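Long-range contacts in protein DsvD (PDB 1UCR), which may play an essential role in dissimilatory sulfite reduction and carries a winged-helix motif that possibly interacts with DNA: residues B[22-27]-B[61-66]; B[51-56]-B[66-71]. All coordinates share one frame; numbering follows the deposited sequence.

From the N terminus the chain runs through helix 3-12 to the short strand 22-23, which turns straight into helix 24-30; helix 36-48 follows, then the hairpin of strands 52-57 and 60-65, and last helix 68-74. Contact 1 closes the longer loop, joining 22-27 to 61-66 and so fixing the first strand to the hairpin of the wing. Contact 2 closes a short loop from 51-56 to 66-71, holding the C-terminal helix against the edge strand. The two cross along the chain: 51-56 falls inside the loop of contact 1, while its partner 66-71 runs on past the end of that loop. They share Lys66, and backbone bonds between strands 52-57 and 60-65 connect them.

Contact 1: residues B[22-27]-B[61-66]; sequences FYFNDF and TMYGLK
The Tyr23 ring carries the methyl of Met62 on one face: CE stands 3.7 Å from the ring centroid, only 10° off the normal, a CH-pi contact, while the carbonyl oxygen of Thr61 lies near the ring plane at an edge. The pair belongs to the three-stranded antiparallel sheet of a winged-helix fold, where strand 22-23 lies against strand 60-65 of the wing hairpin. Met62 SD sits obliquely to the same ring in a Met-aromatic contact. The methionine runs alongside the tyrosine, and its bend at chi3 (87°) turns CE over the ring centre. The Tyr63 ring has Phe24 CB at its edge; Phe27 approaches it obliquely, the two planes nearly perpendicular, and Phe27 CE1 reaches Tyr63 CB at 3.8 Å.

Phe22 and Tyr63 form a hydrogen-bonded pair: Phe22 N reaches Tyr63 O at 2.9 Å, and the return bond from Tyr63 N lies in the carbonyl plane of Phe22 O. Tyr23 and Met62 are the neighbouring non-hydrogen-bonded pair. At the start of the helix, Phe24 N donates to Thr61 O from above the carbonyl plane, so the sheet bonding carries on into the first helical turn. Tyr23 is the N-cap residue, and its own N is taken by Asp26 OD2 at 2.9 Å, on the anti side of that carboxylate.

Phe22 continues into the core against helix 3-12, meeting Phe11 edge-to-face; Tyr63 packs on Leu43 of helix 36-48, and Lys40 NZ hydrogen-bonds Tyr63 OH. With CG anti to the Phe24 backbone N (chi1 175°), the phenyl ring is carried away from Thr61 to Leu43 and to a cation-pi contact with Lys40. Phe24 CB itself lies 3.3 Å from Thr61 OG1.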
loop_
_atom_site.group_PDB
_atom_site.type_symbol
_atom_site.label_atom_id
_atom_site.label_comp_id
_atom_site.label_asym_id
_atom_site.label_seq_id
_atom_site.Cartn_x
_atom_site.Cartn_y
_atom_site.Cartn_z
ATOM N N PHE B 22 -0.623 5.894 11.833
ATOM C CA PHE B 22 0.204 6.221 12.972
ATOM C C PHE B 22 0.676 7.674 12.838
ATOM O O PHE B 22 0.826 8.186 11.740
ATOM C CB PHE B 22 1.399 5.277 13.055
ATOM C CG PHE B 22 1.032 3.893 13.509
ATOM C CD1 PHE B 22 0.625 2.934 12.578
ATOM C CD2 PHE B 22 1.118 3.528 14.861
ATOM C CE1 PHE B 22 0.303 1.638 12.973
ATOM C CE2 PHE B 22 0.792 2.225 15.248
ATOM C CZ PHE B 22 0.439 1.299 14.301
ATOM N N TYR B 23 0.915 8.331 13.967
ATOM C CA TYR B 23 1.451 9.687 13.967
ATOM C C TYR B 23 2.852 9.760 13.410
ATOM O O TYR B 23 3.621 8.823 13.543
ATOM C CB TYR B 23 1.514 10.224 15.426
ATOM C CG TYR B 23 0.120 10.396 15.990
ATOM C CD1 TYR B 23 -0.325 9.582 17.038
ATOM C CD2 TYR B 23 -0.749 11.366 15.520
ATOM C CE1 TYR B 23 -1.606 9.767 17.569
ATOM C CE2 TYR B 23 -2.004 11.547 15.992
ATOM C CZ TYR B 23 -2.425 10.723 17.046
ATOM O OH TYR B 23 -3.723 10.904 17.501
ATOM N N PHE B 24 3.205 10.932 12.885
ATOM C CA PHE B 24 4.611 11.173 12.556
ATOM C C PHE B 24 5.529 10.750 13.676
ATOM O O PHE B 24 6.517 10.049 13.480
ATOM C CB PHE B 24 4.759 12.680 12.263
ATOM C CG PHE B 24 6.228 13.022 12.021
ATOM C CD1 PHE B 24 6.930 12.504 10.922
ATOM C CD2 PHE B 24 6.938 13.805 12.899
ATOM C CE1 PHE B 24 8.274 12.775 10.731
ATOM C CE2 PHE B 24 8.290 14.140 12.707
ATOM C CZ PHE B 24 8.968 13.614 11.608
ATOM N N ASN B 25 5.211 11.106 14.927
ATOM C CA ASN B 25 6.076 10.825 16.045
ATOM C C ASN B 25 6.067 9.358 16.443
ATOM O O ASN B 25 6.984 8.915 17.113
ATOM C CB ASN B 25 5.719 11.686 17.259
ATOM C CG ASN B 25 6.129 13.120 17.150
ATOM O OD1 ASN B 25 6.802 13.533 16.220
ATOM N ND2 ASN B 25 5.706 13.890 18.132
ATOM N N ASP B 26 5.067 8.562 15.990
ATOM C CA ASP B 26 5.207 7.119 16.157
ATOM C C ASP B 26 6.413 6.588 15.364
ATOM O O ASP B 26 7.096 5.691 15.816
ATOM C CB ASP B 26 3.945 6.385 15.697
ATOM C CG ASP B 26 2.780 6.458 16.692
ATOM O OD1 ASP B 26 3.022 6.199 17.889
ATOM O OD2 ASP B 26 1.666 6.721 16.225
ATOM N N PHE B 27 6.654 7.183 14.179
ATOM C CA PHE B 27 7.787 6.713 13.353
ATOM C C PHE B 27 9.100 7.193 13.923
ATOM O O PHE B 27 10.090 6.450 13.958
ATOM C CB PHE B 27 7.602 7.178 11.905
ATOM C CG PHE B 27 6.366 6.570 11.291
ATOM C CD1 PHE B 27 5.206 7.316 11.216
ATOM C CD2 PHE B 27 6.358 5.241 10.828
ATOM C CE1 PHE B 27 4.039 6.769 10.727
ATOM C CE2 PHE B 27 5.202 4.713 10.283
ATOM C CZ PHE B 27 4.047 5.485 10.236
ATOM N N THR B 61 0.546 15.035 11.861
ATOM C CA THR B 61 0.303 14.277 10.649
ATOM C C THR B 61 0.241 12.807 11.026
ATOM O O THR B 61 0.793 12.383 12.043
ATOM C CB THR B 61 1.388 14.535 9.576
ATOM O OG1 THR B 61 2.654 14.148 10.113
ATOM C CG2 THR B 61 1.385 16.028 9.202
ATOM N N MET B 62 -0.410 12.019 10.163
ATOM C CA MET B 62 -0.420 10.568 10.274
ATOM C C MET B 62 -0.185 9.942 8.930
ATOM O O MET B 62 -0.421 10.532 7.872
ATOM C CB MET B 62 -1.746 10.052 10.859
ATOM C CG MET B 62 -2.087 10.707 12.197
ATOM S SD MET B 62 -3.561 9.968 12.968
ATOM C CE MET B 62 -2.793 8.616 13.854
ATOM N N TYR B 63 0.278 8.674 8.986
ATOM C CA TYR B 63 0.663 7.926 7.814
ATOM C C TYR B 63 0.190 6.505 7.985
ATOM O O TYR B 63 0.276 5.963 9.100
ATOM C CB TYR B 63 2.179 7.892 7.596
ATOM C CG TYR B 63 2.820 9.269 7.454
ATOM C CD1 TYR B 63 3.071 10.064 8.589
ATOM C CD2 TYR B 63 3.138 9.778 6.180
ATOM C CE1 TYR B 63 3.638 11.314 8.441
ATOM C CE2 TYR B 63 3.726 11.047 6.056
ATOM C CZ TYR B 63 3.962 11.789 7.204
ATOM O OH TYR B 63 4.535 13.050 7.124
ATOM N N GLY B 64 -0.209 5.860 6.913
ATOM C CA GLY B 64 -0.484 4.426 6.885
ATOM C C GLY B 64 -0.280 3.884 5.489
ATOM O O GLY B 64 -0.032 4.631 4.548
ATOM N N LEU B 65 -0.326 2.540 5.369
ATOM C CA LEU B 65 -0.166 1.974 4.038
ATOM C C LEU B 65 -1.324 2.330 3.105
ATOM O O LEU B 65 -2.472 2.440 3.529
ATOM C CB LEU B 65 -0.103 0.415 4.185
ATOM C CG LEU B 65 1.225 -0.043 4.778
ATOM C CD1 LEU B 65 1.114 -1.497 5.249
ATOM C CD2 LEU B 65 2.436 0.103 3.828
ATOM N N LYS B 66 -1.030 2.553 1.811
ATOM C CA LYS B 66 -2.058 2.938 0.844
ATOM C C LYS B 66 -3.205 1.970 0.882
ATOM O O LYS B 66 -2.981 0.749 0.787
ATOM C CB LYS B 66 -1.414 2.915 -0.544
ATOM C CG LYS B 66 -2.283 3.506 -1.625
ATOM C CD LYS B 66 -2.377 5.031 -1.453
ATOM C CE LYS B 66 -3.013 5.695 -2.684
ATOM N NZ LYS B 66 -3.259 7.143 -2.310
#

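Contact 2: residues B[51-56]-B[66-71]; sequences VLEYWS and KGAGKQ
Glu53 grips the start of helix 68-74 with both carboxylate oxygens: OE1 accepts Gly69 N at 2.7 Å through its syn lone pair, and OE2 accepts Gly67 N at 2.9 Å, met from above the carboxylate plane, 58° out of it. This joins an edge strand of the winged-helix sheet to the C-terminal helix, whose N-cap position is Gly67. Two bonds from backbone N-H groups hold the carboxylate against rotation, and the helix end would probably stabilise its negative charge. The first torsion of Glu53 (59°) places CG between N and the carbonyl carbon, and the extended chain beyond it carries the carboxylate to the helix start.

Two waters add to the grip on OE2. One is 2.7 Å from Glu53 OE2 and accepts from Lys66 NZ; the other donates to OE2 and accepts from Lys70 N. Lys66 NZ and the carboxylate are thus bridged through water, their charged atoms not touching, and a further water links NZ to Leu52 O.

Lys66 N donates to Val51 O at 2.9 Å, above the carbonyl plane, fastening the chain where strand 60-65 ends, ahead of Gly67. Leu52 points away from segment 66-71, onto helix 36-48. The helix start also lies at the subunit interface: Ala68 O accepts from Gln71 NE2 of the second subunit. The Trp55 indole only grazes the helix, edge-on: CZ2 lies 3.9 Å from Gly69 CA.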
loop_
_atom_site.group_PDB
_atom_site.type_symbol
_atom_site.label_atom_id
_atom_site.label_comp_id
_atom_site.label_asym_id
_atom_site.label_seq_id
_atom_site.Cartn_x
_atom_site.Cartn_y
_atom_site.Cartn_z
ATOM N N VAL B 51 3.073 4.265 -1.688
ATOM C CA VAL B 51 3.184 3.171 -0.731
ATOM C C VAL B 51 2.428 3.526 0.539
ATOM O O VAL B 51 1.812 2.685 1.162
ATOM C CB VAL B 51 4.661 2.881 -0.422
ATOM C CG1 VAL B 51 4.816 1.811 0.651
ATOM C CG2 VAL B 51 5.358 2.461 -1.701
ATOM N N LEU B 52 2.506 4.810 0.930
ATOM C CA LEU B 52 1.766 5.307 2.071
ATOM C C LEU B 52 0.710 6.301 1.636
ATOM O O LEU B 52 0.782 6.881 0.539
ATOM C CB LEU B 52 2.677 6.065 3.081
ATOM C CG LEU B 52 3.803 5.223 3.665
ATOM C CD1 LEU B 52 4.649 6.066 4.614
ATOM C CD2 LEU B 52 3.300 3.985 4.362
ATOM N N GLU B 53 -0.265 6.505 2.516
ATOM C CA GLU B 53 -1.226 7.613 2.444
ATOM C C GLU B 53 -1.021 8.498 3.663
ATOM O O GLU B 53 -0.562 8.051 4.724
ATOM C CB GLU B 53 -2.617 7.068 2.286
ATOM C CG GLU B 53 -3.076 6.160 3.375
ATOM C CD GLU B 53 -4.313 5.384 3.061
ATOM O OE1 GLU B 53 -4.919 4.889 4.065
ATOM O OE2 GLU B 53 -4.703 5.193 1.889
ATOM N N TYR B 54 -1.377 9.768 3.453
ATOM C CA TYR B 54 -1.091 10.845 4.403
ATOM C C TYR B 54 -2.339 11.486 4.945
ATOM O O TYR B 54 -3.330 11.652 4.196
ATOM C CB TYR B 54 -0.350 11.907 3.655
ATOM C CG TYR B 54 0.019 13.200 4.297
ATOM C CD1 TYR B 54 -0.742 14.347 4.113
ATOM C CD2 TYR B 54 1.173 13.286 5.093
ATOM C CE1 TYR B 54 -0.386 15.567 4.710
ATOM C CE2 TYR B 54 1.537 14.510 5.634
ATOM C CZ TYR B 54 0.781 15.614 5.452
ATOM O OH TYR B 54 1.150 16.831 6.001
ATOM N N TRP B 55 -2.300 11.909 6.178
ATOM C CA TRP B 55 -3.431 12.549 6.828
ATOM C C TRP B 55 -2.919 13.722 7.620
ATOM O O TRP B 55 -1.846 13.657 8.256
ATOM C CB TRP B 55 -4.092 11.618 7.858
ATOM C CG TRP B 55 -4.311 10.218 7.334
ATOM C CD1 TRP B 55 -3.499 9.109 7.158
ATOM C CD2 TRP B 55 -5.549 9.770 6.873
ATOM N NE1 TRP B 55 -4.135 8.052 6.652
ATOM C CE2 TRP B 55 -5.473 8.429 6.443
ATOM C CE3 TRP B 55 -6.787 10.408 6.787
ATOM C CZ2 TRP B 55 -6.484 7.642 5.929
ATOM C CZ3 TRP B 55 -7.821 9.637 6.270
ATOM C CH2 TRP B 55 -7.706 8.305 5.850
ATOM N N SER B 56 -3.694 14.789 7.719
ATOM C CA SER B 56 -3.516 15.735 8.765
ATOM C C SER B 56 -4.256 15.264 9.992
ATOM O O SER B 56 -5.368 14.743 9.881
ATOM C CB SER B 56 -4.091 17.106 8.380
ATOM O OG SER B 56 -3.494 17.554 7.161
ATOM N N LYS B 66 -1.030 2.553 1.811
ATOM C CA LYS B 66 -2.058 2.938 0.844
ATOM C C LYS B 66 -3.205 1.970 0.882
ATOM O O LYS B 66 -2.981 0.749 0.787
ATOM C CB LYS B 66 -1.414 2.915 -0.544
ATOM C CG LYS B 66 -2.283 3.506 -1.625
ATOM C CD LYS B 66 -2.377 5.031 -1.453
ATOM C CE LYS B 66 -3.013 5.695 -2.684
ATOM N NZ LYS B 66 -3.259 7.143 -2.310
ATOM N N GLY B 67 -4.397 2.497 0.974
ATOM C CA GLY B 67 -5.604 1.665 1.019
ATOM C C GLY B 67 -6.084 1.389 2.420
ATOM O O GLY B 67 -7.255 0.991 2.601
ATOM N N ALA B 68 -5.275 1.574 3.464
ATOM C CA ALA B 68 -5.693 1.221 4.817
ATOM C C ALA B 68 -6.880 2.024 5.281
ATOM O O ALA B 68 -7.746 1.429 5.997
ATOM C CB ALA B 68 -4.523 1.421 5.789
ATOM N N GLY B 69 -6.911 3.310 4.909
ATOM C CA GLY B 69 -8.056 4.150 5.319
ATOM C C GLY B 69 -9.380 3.652 4.810
ATOM O O GLY B 69 -10.424 3.521 5.522
ATOM N N LYS B 70 -9.447 3.335 3.526
ATOM C CA LYS B 70 -10.691 2.876 2.898
ATOM C C LYS B 70 -11.026 1.483 3.421
ATOM O O LYS B 70 -12.221 1.177 3.582
ATOM C CB LYS B 70 -10.543 2.897 1.370
ATOM C CG LYS B 70 -10.355 4.295 0.794
ATOM C CD LYS B 70 -11.209 4.639 -0.406
ATOM C CE LYS B 70 -10.835 6.016 -0.957
ATOM N NZ LYS B 70 -10.887 6.154 -2.440
ATOM N N GLN B 71 -9.986 0.656 3.660
ATOM C CA GLN B 71 -10.271 -0.674 4.162
ATOM C C GLN B 71 -10.872 -0.603 5.561
ATOM O O GLN B 71 -11.807 -1.400 5.797
ATOM C CB GLN B 71 -9.023 -1.576 4.200
ATOM C CG GLN B 71 -9.268 -2.647 5.260
ATOM C CD GLN B 71 -9.234 -4.080 4.784
ATOM O OE1 GLN B 71 -10.245 -4.812 4.808
ATOM N NE2 GLN B 71 -8.030 -4.483 4.380
HETATM O O HOH W 1 -0.762 8.282 -1.245
HETATM O O HOH W 2 -7.374 4.436 1.751
HETATM O O HOH W 3 -5.180 6.858 -0.238
#